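Local coordinates for protein BauA (Acinetobacter baumannii, PDB 6HCP) that serves as an outer-membrane receptor for ferric preacinetobactin and probably carries this iron-loaded siderophore into the cell in a TonB-dependent manner, at residues L413-D427 / T439-V453. Residues are numbered along the deposited sequence; the frame is centred on the assembly and turned at random. Where two conformers were deposited one is given.
Sequences LFHSTLSTSSFGLAD and TLGLRHQTVKATSSV. With C8E ((hydroxyethyloxy)tri(ethyloxy)octane), chain B; EDO (1,2-ethanediol), chain N.
Arg-443 and Ser-422 meet on the face turned toward the inside of the barrel. Arg-443 NH1 donates to Ser-422 OG at 2.9 Å, with the oxygen close to the guanidinium plane. The arginine chain runs straight as far as CD and then bends (chi3 -56°), which lays one face of the guanidinium over Gly-424 CA. CZ lies 3.8 Å from that CA. Further along the same face, Leu-418 CD1 packs on Val-447 CG2 at 3.8 Å. Thr-420 CG2 approaches the same valine methyl at an oblique angle.

On the outer face, Thr-417 OG1 and Thr-450 OG1 share a hydrogen bond of 2.6 Å. With each OG1 between its backbone N and carbonyl carbon (chi1 77° and 71°), the two hydroxyls meet across the strands. A water joins Thr-417 OG1 to Lys-448 O.

Residues 413-427 and 439-451 belong to strands 412-431 and 436-451, which form an antiparallel beta hairpin in the transmembrane barrel of a TonB-dependent receptor. Paired backbone hydrogen bonds tie them from Thr-417/Thr-450 to Asp-427/Leu-440. Beyond the second strand, Ser-452 OG accepts from His-415 N at 2.9 Å, and Ser-452 N donates to His-415 O. Val-453 CG1 rests on Phe-414 CB at 3.7 Å. Near the other end, a C8E detergent touches Leu-425 CD2 on the outer face, consistent with a lipid-facing surface.

Outside the two strands the guanidinium has further partners. NH2 bonds Leu-147 O, NH1 bonds Asn-368 OD1 on strand 361-381, and Phe-51 makes a cation-pi contact. Thr-370 OG1, on that same strand, hydrogen-bonds Ser-422 OG.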
ATOM      1  N   LEU A 413     -26.078  22.406 -34.254  1.00 31.26           N
ATOM      2  CA  LEU A 413     -27.371  21.774 -34.063  1.00 32.01           C
ATOM      3  C   LEU A 413     -28.451  22.850 -33.864  1.00 35.62           C
ATOM      4  O   LEU A 413     -29.456  22.829 -34.535  1.00 36.07           O
ATOM      5  CB  LEU A 413     -27.328  20.820 -32.870  1.00 35.69           C
ATOM      6  CG  LEU A 413     -26.421  19.593 -33.030  1.00 39.16           C
ATOM      7  CD1 LEU A 413     -26.430  18.747 -31.761  1.00 40.69           C
ATOM      8  CD2 LEU A 413     -26.829  18.755 -34.229  1.00 46.52           C
ATOM      9  N   PHE A 414     -28.295  23.713 -32.860  1.00 36.96           N
ATOM     10  CA  PHE A 414     -29.368  24.689 -32.545  1.00 33.50           C
ATOM     11  C   PHE A 414     -28.831  25.783 -31.625  1.00 36.49           C
ATOM     12  O   PHE A 414     -27.820  25.615 -30.930  1.00 31.72           O
ATOM     13  CB  PHE A 414     -30.585  23.994 -31.933  1.00 33.24           C
ATOM     14  CG  PHE A 414     -30.320  23.252 -30.649  1.00 33.35           C
ATOM     15  CD1 PHE A 414     -30.395  23.905 -29.429  1.00 37.37           C
ATOM     16  CD2 PHE A 414     -30.044  21.893 -30.651  1.00 33.28           C
ATOM     17  CE1 PHE A 414     -30.140  23.231 -28.247  1.00 36.54           C
ATOM     18  CE2 PHE A 414     -29.747  21.230 -29.472  1.00 37.11           C
ATOM     19  CZ  PHE A 414     -29.797  21.898 -28.272  1.00 35.27           C
ATOM     20  N   HIS A 415     -29.514  26.930 -31.694  1.00 32.17           N
ATOM     21  CA  HIS A 415     -29.331  28.056 -30.832  1.00 32.42           C
ATOM     22  C   HIS A 415     -30.414  27.991 -29.746  1.00 31.86           C
ATOM     23  O   HIS A 415     -31.518  27.562 -30.021  1.00 33.08           O
ATOM     24  CB  HIS A 415     -29.423  29.351 -31.654  1.00 33.13           C
ATOM     25  CG  HIS A 415     -29.102  30.575 -30.878  1.00 37.62           C
ATOM     26  ND1 HIS A 415     -27.794  30.920 -30.559  1.00 44.51           N
ATOM     27  CD2 HIS A 415     -29.902  31.504 -30.297  1.00 40.74           C
ATOM     28  CE1 HIS A 415     -27.802  32.027 -29.839  1.00 42.94           C
ATOM     29  NE2 HIS A 415     -29.082  32.385 -29.636  1.00 40.74           N
ATOM     30  N   SER A 416     -30.080  28.374 -28.517  1.00 32.28           N
ATOM     31  CA  SER A 416     -31.060  28.369 -27.427  1.00 26.96           C
ATOM     32  C   SER A 416     -30.786  29.548 -26.500  1.00 29.86           C
ATOM     33  O   SER A 416     -29.706  30.146 -26.542  1.00 28.85           O
ATOM     34  CB  SER A 416     -31.069  27.053 -26.696  1.00 30.06           C
ATOM     35  OG  SER A 416     -29.790  26.787 -26.124  1.00 30.66           O
ATOM     36  N   THR A 417     -31.814  29.947 -25.739  1.00 27.79           N
ATOM     37  CA  THR A 417     -31.708  31.023 -24.793  1.00 25.29           C
ATOM     38  C   THR A 417     -32.487  30.641 -23.532  1.00 22.51           C
ATOM     39  O   THR A 417     -33.422  29.845 -23.568  1.00 28.22           O
ATOM     40  CB  THR A 417     -32.216  32.372 -25.332  1.00 31.70           C
ATOM     41  OG1 THR A 417     -33.644  32.342 -25.310  1.00 29.63           O
ATOM     42  CG2 THR A 417     -31.718  32.689 -26.726  1.00 32.86           C
ATOM     43  N   LEU A 418     -32.078  31.259 -22.422  1.00 26.07           N
ATOM     44  CA  LEU A 418     -32.754  31.182 -21.168  1.00 27.61           C
ATOM     45  C   LEU A 418     -32.708  32.565 -20.521  1.00 27.54           C
ATOM     46  O   LEU A 418     -31.673  33.245 -20.511  1.00 27.07           O
ATOM     47  CB  LEU A 418     -32.058  30.161 -20.267  1.00 27.50           C
ATOM     48  CG  LEU A 418     -32.713  29.934 -18.899  1.00 27.76           C
ATOM     49  CD1 LEU A 418     -34.128  29.424 -19.059  1.00 31.16           C
ATOM     50  CD2 LEU A 418     -31.886  28.938 -18.076  1.00 30.29           C
ATOM     51  N   SER A 419     -33.865  32.996 -20.021  0.50 26.24           N
ATOM     52  CA  SER A 419     -34.012  34.287 -19.366  0.50 27.80           C
ATOM     53  C   SER A 419     -34.817  34.098 -18.084  0.50 28.41           C
ATOM     54  O   SER A 419     -35.853  33.420 -18.097  0.50 27.41           O
ATOM     55  CB  SER A 419     -34.695  35.283 -20.273  0.50 31.10           C
ATOM     56  OG  SER A 419     -33.878  35.588 -21.381  0.50 32.93           O
ATOM     57  N   THR A 420     -34.333  34.694 -16.989  1.00 27.31           N
ATOM     58  CA  THR A 420     -35.047  34.656 -15.714  1.00 28.68           C
ATOM     59  C   THR A 420     -34.970  36.028 -15.055  1.00 29.01           C
ATOM     60  O   THR A 420     -34.037  36.813 -15.284  1.00 27.78           O
ATOM     61  CB  THR A 420     -34.491  33.609 -14.739  1.00 33.44           C
ATOM     62  OG1 THR A 420     -33.183  34.007 -14.319  1.00 34.72           O
ATOM     63  CG2 THR A 420     -34.409  32.221 -15.320  1.00 34.16           C
ATOM     64  N   SER A 421     -36.030  36.370 -14.321  1.00 28.58           N
ATOM     65  CA  SER A 421     -36.011  37.602 -13.544  1.00 29.09           C
ATOM     66  C   SER A 421     -36.837  37.383 -12.275  1.00 27.87           C
ATOM     67  O   SER A 421     -37.683  36.473 -12.230  1.00 28.34           O
ATOM     68  CB  SER A 421     -36.535  38.741 -14.352  1.00 34.10           C
ATOM     69  OG  SER A 421     -37.925  38.563 -14.545  1.00 35.46           O
ATOM     70  N   SER A 422     -36.505  38.120 -11.212  1.00 29.33           N
ATOM     71  CA  SER A 422     -37.284  38.011  -9.990  1.00 30.16           C
ATOM     72  C   SER A 422     -37.311  39.347  -9.239  1.00 26.51           C
ATOM     73  O   SER A 422     -36.461  40.223  -9.446  1.00 27.59           O
ATOM     74  CB  SER A 422     -36.778  36.894  -9.100  1.00 30.91           C
ATOM     75  OG  SER A 422     -35.630  37.290  -8.370  1.00 31.52           O
ATOM     76  N   PHE A 423     -38.268  39.429  -8.316  1.00 27.76           N
ATOM     77  CA  PHE A 423     -38.376  40.529  -7.386  1.00 30.54           C
ATOM     78  C   PHE A 423     -38.707  39.887  -6.049  1.00 25.13           C
ATOM     79  O   PHE A 423     -39.592  39.032  -5.957  1.00 26.61           O
ATOM     80  CB  PHE A 423     -39.387  41.581  -7.880  1.00 39.53           C
ATOM     81  CG  PHE A 423     -39.166  42.000  -9.325  1.00 54.39           C
ATOM     82  CD1 PHE A 423     -39.418  41.117 -10.374  1.00 68.35           C
ATOM     83  CD2 PHE A 423     -38.594  43.227  -9.642  1.00 64.09           C
ATOM     84  CE1 PHE A 423     -39.118  41.451 -11.693  1.00 49.55           C
ATOM     85  CE2 PHE A 423     -38.337  43.578 -10.964  1.00 49.33           C
ATOM     86  CZ  PHE A 423     -38.528  42.662 -11.974  1.00 54.77           C
ATOM     87  N   GLY A 424     -37.969  40.293  -5.012  1.00 26.87           N
ATOM     88  CA  GLY A 424     -38.151  39.693  -3.731  1.00 27.12           C
ATOM     89  C   GLY A 424     -38.124  40.699  -2.592  1.00 23.38           C
ATOM     90  O   GLY A 424     -37.585  41.800  -2.719  1.00 28.07           O
ATOM     91  N   LEU A 425     -38.767  40.311  -1.487  1.00 26.24           N
ATOM     92  CA  LEU A 425     -38.860  41.131  -0.285  1.00 30.14           C
ATOM     93  C   LEU A 425     -38.845  40.201   0.923  1.00 28.85           C
ATOM     94  O   LEU A 425     -39.562  39.204   0.943  1.00 29.52           O
ATOM     95  CB  LEU A 425     -40.153  41.957  -0.342  1.00 32.26           C
ATOM     96  CG  LEU A 425     -40.462  42.835   0.870  1.00 35.18           C
ATOM     97  CD1 LEU A 425     -39.430  43.952   1.014  1.00 33.63           C
ATOM     98  CD2 LEU A 425     -41.851  43.429   0.748  1.00 32.00           C
ATOM     99  N   ALA A 426     -38.088  40.585   1.964  1.00 26.99           N
ATOM    100  CA  ALA A 426     -38.136  39.884   3.230  1.00 27.88           C
ATOM    101  C   ALA A 426     -37.896  40.852   4.393  1.00 23.81           C
ATOM    102  O   ALA A 426     -37.216  41.849   4.247  1.00 26.92           O
ATOM    103  CB  ALA A 426     -37.131  38.751   3.281  1.00 29.31           C
ATOM    104  N   ASP A 427     -38.475  40.487   5.535  1.00 30.76           N
ATOM    105  CA  ASP A 427     -38.273  41.190   6.789  1.00 32.21           C
ATOM    106  C   ASP A 427     -37.964  40.156   7.862  1.00 32.11           C
ATOM    107  O   ASP A 427     -38.637  39.118   7.940  1.00 30.33           O
ATOM    108  CB  ASP A 427     -39.520  41.991   7.177  1.00 32.52           C
ATOM    109  CG  ASP A 427     -39.348  42.911   8.390  1.00 37.29           C
ATOM    110  OD1 ASP A 427     -38.185  43.278   8.709  1.00 38.25           O
ATOM    111  OD2 ASP A 427     -40.398  43.357   8.929  1.00 33.82           O
ATOM    112  N   THR A 439     -38.428  35.483  10.237  1.00 30.43           N
ATOM    113  CA  THR A 439     -38.169  35.975   8.885  1.00 26.41           C
ATOM    114  C   THR A 439     -39.361  35.564   8.000  1.00 29.28           C
ATOM    115  O   THR A 439     -39.810  34.437   8.064  1.00 29.67           O
ATOM    116  CB  THR A 439     -36.839  35.438   8.343  1.00 32.18           C
ATOM    117  OG1 THR A 439     -35.759  35.897   9.150  1.00 32.18           O
ATOM    118  CG2 THR A 439     -36.567  35.869   6.919  1.00 32.72           C
ATOM    119  N   LEU A 440     -39.898  36.524   7.246  1.00 28.34           N
ATOM    120  CA  LEU A 440     -41.025  36.333   6.325  1.00 30.19           C
ATOM    121  C   LEU A 440     -40.622  36.981   5.007  1.00 28.17           C
ATOM    122  O   LEU A 440     -40.120  38.114   5.002  1.00 29.19           O
ATOM    123  CB  LEU A 440     -42.272  37.079   6.819  1.00 38.53           C
ATOM    124  CG  LEU A 440     -42.871  36.668   8.150  1.00 54.53           C
ATOM    125  CD1 LEU A 440     -44.022  37.606   8.488  1.00 51.64           C
ATOM    126  CD2 LEU A 440     -43.354  35.228   8.105  1.00 61.71           C
ATOM    127  N   GLY A 441     -41.032  36.374   3.889  1.00 25.21           N
ATOM    128  CA  GLY A 441     -40.808  37.020   2.629  1.00 26.78           C
ATOM    129  C   GLY A 441     -41.529  36.341   1.478  1.00 23.92           C
ATOM    130  O   GLY A 441     -42.088  35.251   1.618  1.00 24.46           O
ATOM    131  N   LEU A 442     -41.488  37.009   0.325  1.00 25.71           N
ATOM    132  CA  LEU A 442     -41.904  36.358  -0.888  1.00 28.22           C
ATOM    133  C   LEU A 442     -41.045  36.829  -2.051  1.00 26.86           C
ATOM    134  O   LEU A 442     -40.392  37.864  -1.976  1.00 30.07           O
ATOM    135  CB  LEU A 442     -43.397  36.620  -1.106  1.00 38.30           C
ATOM    136  CG  LEU A 442     -43.783  38.005  -1.591  1.00 46.08           C
ATOM    137  CD1 LEU A 442     -43.491  38.171  -3.071  1.00 56.18           C
ATOM    138  CD2 LEU A 442     -45.269  38.234  -1.322  1.00 56.15           C
ATOM    139  N   ARG A 443     -41.038  36.008  -3.117  1.00 26.04           N
ATOM    140  CA  ARG A 443     -40.361  36.326  -4.340  1.00 24.47           C
ATOM    141  C   ARG A 443     -41.246  35.925  -5.527  1.00 22.58           C
ATOM    142  O   ARG A 443     -41.869  34.885  -5.528  1.00 24.84           O
ATOM    143  CB  ARG A 443     -39.000  35.632  -4.399  1.00 27.63           C
ATOM    144  CG  ARG A 443     -38.239  35.859  -5.693  1.00 25.54           C
ATOM    145  CD  ARG A 443     -36.820  35.277  -5.689  1.00 28.66           C
ATOM    146  NE  ARG A 443     -35.996  35.773  -4.599  1.00 26.54           N
ATOM    147  CZ  ARG A 443     -35.525  37.009  -4.495  1.00 25.35           C
ATOM    148  NH1 ARG A 443     -35.510  37.802  -5.562  1.00 26.07           N
ATOM    149  NH2 ARG A 443     -35.064  37.428  -3.318  1.00 26.46           N
ATOM    150  N   HIS A 444     -41.270  36.793  -6.532  1.00 25.48           N
ATOM    151  CA  HIS A 444     -41.990  36.538  -7.755  1.00 26.16           C
ATOM    152  C   HIS A 444     -40.945  36.300  -8.838  1.00 23.91           C
ATOM    153  O   HIS A 444     -40.062  37.119  -9.046  1.00 27.00           O
ATOM    154  CB  HIS A 444     -42.927  37.710  -8.122  1.00 29.29           C
ATOM    155  CG  HIS A 444     -43.773  37.433  -9.324  1.00 26.76           C
ATOM    156  ND1 HIS A 444     -44.866  36.592  -9.262  1.00 29.72           N
ATOM    157  CD2 HIS A 444     -43.702  37.885 -10.599  1.00 28.59           C
ATOM    158  CE1 HIS A 444     -45.379  36.466 -10.472  1.00 28.89           C
ATOM    159  NE2 HIS A 444     -44.723  37.281 -11.295  1.00 27.98           N
ATOM    160  N   GLN A 445     -41.048  35.140  -9.483  1.00 26.14           N
ATOM    161  CA  GLN A 445     -40.017  34.616 -10.380  1.00 26.82           C
ATOM    162  C   GLN A 445     -40.625  34.421 -11.777  1.00 26.26           C
ATOM    163  O   GLN A 445     -41.683  33.817 -11.896  1.00 27.79           O
ATOM    164  CB  GLN A 445     -39.519  33.272  -9.848  1.00 26.32           C
ATOM    165  CG  GLN A 445     -38.472  32.606 -10.737  1.00 29.12           C
ATOM    166  CD  GLN A 445     -37.111  33.214 -10.523  1.00 29.95           C
ATOM    167  OE1 GLN A 445     -36.618  33.317  -9.396  1.00 30.91           O
ATOM    168  NE2 GLN A 445     -36.492  33.626 -11.608  1.00 32.13           N
ATOM    169  N   THR A 446     -39.900  34.857 -12.804  1.00 24.59           N
ATOM    170  CA  THR A 446     -40.273  34.611 -14.176  1.00 25.80           C
ATOM    171  C   THR A 446     -39.156  33.848 -14.899  1.00 29.24           C
ATOM    172  O   THR A 446     -37.996  34.077 -14.643  1.00 26.56           O
ATOM    173  CB  THR A 446     -40.626  35.923 -14.897  1.00 30.64           C
ATOM    174  OG1 THR A 446     -41.661  36.558 -14.141  1.00 37.34           O
ATOM    175  CG2 THR A 446     -41.148  35.699 -16.300  1.00 36.87           C
ATOM    176  N   VAL A 447     -39.529  33.077 -15.927  1.00 26.64           N
ATOM    177  CA  VAL A 447     -38.565  32.341 -16.747  1.00 27.47           C
ATOM    178  C   VAL A 447     -39.122  32.178 -18.164  1.00 27.18           C
ATOM    179  O   VAL A 447     -40.321  31.930 -18.358  1.00 27.95           O
ATOM    180  CB  VAL A 447     -38.246  30.974 -16.126  1.00 26.71           C
ATOM    181  CG1 VAL A 447     -39.481  30.126 -15.971  1.00 31.73           C
ATOM    182  CG2 VAL A 447     -37.187  30.226 -16.913  1.00 29.86           C
ATOM    183  N   LYS A 448     -38.214  32.252 -19.140  1.00 25.79           N
ATOM    184  CA  LYS A 448     -38.526  31.925 -20.512  1.00 28.38           C
ATOM    185  C   LYS A 448     -37.315  31.244 -21.155  1.00 30.16           C
ATOM    186  O   LYS A 448     -36.227  31.792 -21.113  1.00 28.44           O
ATOM    187  CB  LYS A 448     -38.864  33.188 -21.310  1.00 30.08           C
ATOM    188  CG  LYS A 448     -39.329  32.916 -22.732  1.00 30.76           C
ATOM    189  CD  LYS A 448     -39.784  34.149 -23.477  1.00 33.70           C
ATOM    190  CE  LYS A 448     -40.240  33.785 -24.875  1.00 39.35           C
ATOM    191  NZ  LYS A 448     -40.577  34.982 -25.671  1.00 43.11           N
ATOM    192  N   ALA A 449     -37.583  30.157 -21.883  1.00 27.16           N
ATOM    193  CA  ALA A 449     -36.570  29.462 -22.701  1.00 28.54           C
ATOM    194  C   ALA A 449     -36.999  29.485 -24.169  1.00 31.99           C
ATOM    195  O   ALA A 449     -38.204  29.354 -24.489  1.00 32.26           O
ATOM    196  CB  ALA A 449     -36.374  28.036 -22.214  1.00 28.04           C
ATOM    197  N   THR A 450     -36.002  29.517 -25.059  1.00 27.98           N
ATOM    198  CA  THR A 450     -36.233  29.336 -26.487  1.00 30.46           C
ATOM    199  C   THR A 450     -35.207  28.360 -27.063  1.00 35.32           C
ATOM    200  O   THR A 450     -34.103  28.212 -26.533  1.00 29.74           O
ATOM    201  CB  THR A 450     -36.182  30.655 -27.254  1.00 29.32           C
ATOM    202  OG1 THR A 450     -34.823  31.113 -27.299  1.00 30.38           O
ATOM    203  CG2 THR A 450     -37.077  31.714 -26.641  1.00 34.45           C
ATOM    204  N   SER A 451     -35.579  27.757 -28.195  1.00 33.56           N
ATOM    205  CA  SER A 451     -34.678  26.937 -29.003  1.00 37.51           C
ATOM    206  C   SER A 451     -35.000  27.121 -30.492  1.00 40.59           C
ATOM    207  O   SER A 451     -36.155  27.091 -30.880  1.00 40.50           O
ATOM    208  CB  SER A 451     -34.801  25.501 -28.611  1.00 41.19           C
ATOM    209  OG  SER A 451     -34.200  24.671 -29.592  1.00 44.72           O
ATOM    210  N   SER A 452     -33.964  27.264 -31.314  1.00 36.97           N
ATOM    211  CA  SER A 452     -34.115  27.540 -32.749  1.00 39.83           C
ATOM    212  C   SER A 452     -34.697  26.334 -33.495  1.00 42.32           C
ATOM    213  O   SER A 452     -35.113  26.498 -34.631  1.00 51.78           O
ATOM    214  CB  SER A 452     -32.815  27.958 -33.374  1.00 39.53           C
ATOM    215  OG  SER A 452     -31.913  26.858 -33.405  1.00 36.00           O
ATOM    216  N   VAL A 453     -34.782  25.156 -32.864  1.00 36.59           N
ATOM    217  CA  VAL A 453     -35.369  24.001 -33.534  1.00 43.76           C
ATOM    218  C   VAL A 453     -36.690  23.580 -32.876  1.00 46.75           C
ATOM    219  O   VAL A 453     -37.271  22.591 -33.277  1.00 49.14           O
ATOM    220  CB  VAL A 453     -34.401  22.808 -33.587  1.00 43.78           C
ATOM    221  CG1 VAL A 453     -33.191  23.140 -34.445  1.00 52.56           C
ATOM    222  CG2 VAL A 453     -34.005  22.345 -32.191  1.00 41.94           C
TER
HETATM  223  C1  C8E B 826     -48.120  26.972   2.533  1.00 65.60           C
HETATM  224  C2  C8E B 826     -47.106  27.638   3.437  1.00 64.08           C
HETATM  225  C3  C8E B 826     -46.994  29.111   3.076  1.00 59.52           C
HETATM  226  C4  C8E B 826     -45.986  29.854   3.952  1.00 57.29           C
HETATM  227  C5  C8E B 826     -46.518  31.238   4.293  1.00 53.56           C
HETATM  228  C6  C8E B 826     -45.464  32.318   4.308  1.00 45.19           C
HETATM  229  C7  C8E B 826     -46.001  33.551   3.633  1.00 43.80           C
HETATM  230  C8  C8E B 826     -45.153  34.723   4.007  1.00 42.43           C
HETATM  231  O9  C8E B 826     -45.485  35.781   3.130  1.00 44.99           O
HETATM  232  C10 C8E B 826     -45.629  37.039   3.758  1.00 50.44           C
HETATM  233  C11 C8E B 826     -45.345  38.163   2.778  1.00 49.72           C
HETATM  234  O12 C8E B 826     -44.402  39.073   3.366  1.00 62.57           O
HETATM  235  C13 C8E B 826     -44.801  40.440   3.414  1.00 66.92           C
HETATM  236  C14 C8E B 826     -43.563  41.313   3.236  1.00 81.86           C
HETATM  237  O15 C8E B 826     -42.525  40.917   4.135  1.00 78.39           O
HETATM  238  C1  EDO N 811     -38.341  36.051 -18.484  1.00 47.03           C
HETATM  239  O1  EDO N 811     -38.426  36.757 -19.717  1.00 54.24           O
HETATM  240  C2  EDO N 811     -37.348  36.804 -17.620  1.00 49.26           C
HETATM  241  O2  EDO N 811     -37.701  38.191 -17.601  1.00 69.18           O
HETATM  242  O   HOH W   1     -35.217  33.191 -23.356  1.00 31.04           O
HETATM  243  O   HOH W   2     -40.750  37.986 -12.007  1.00 58.37           O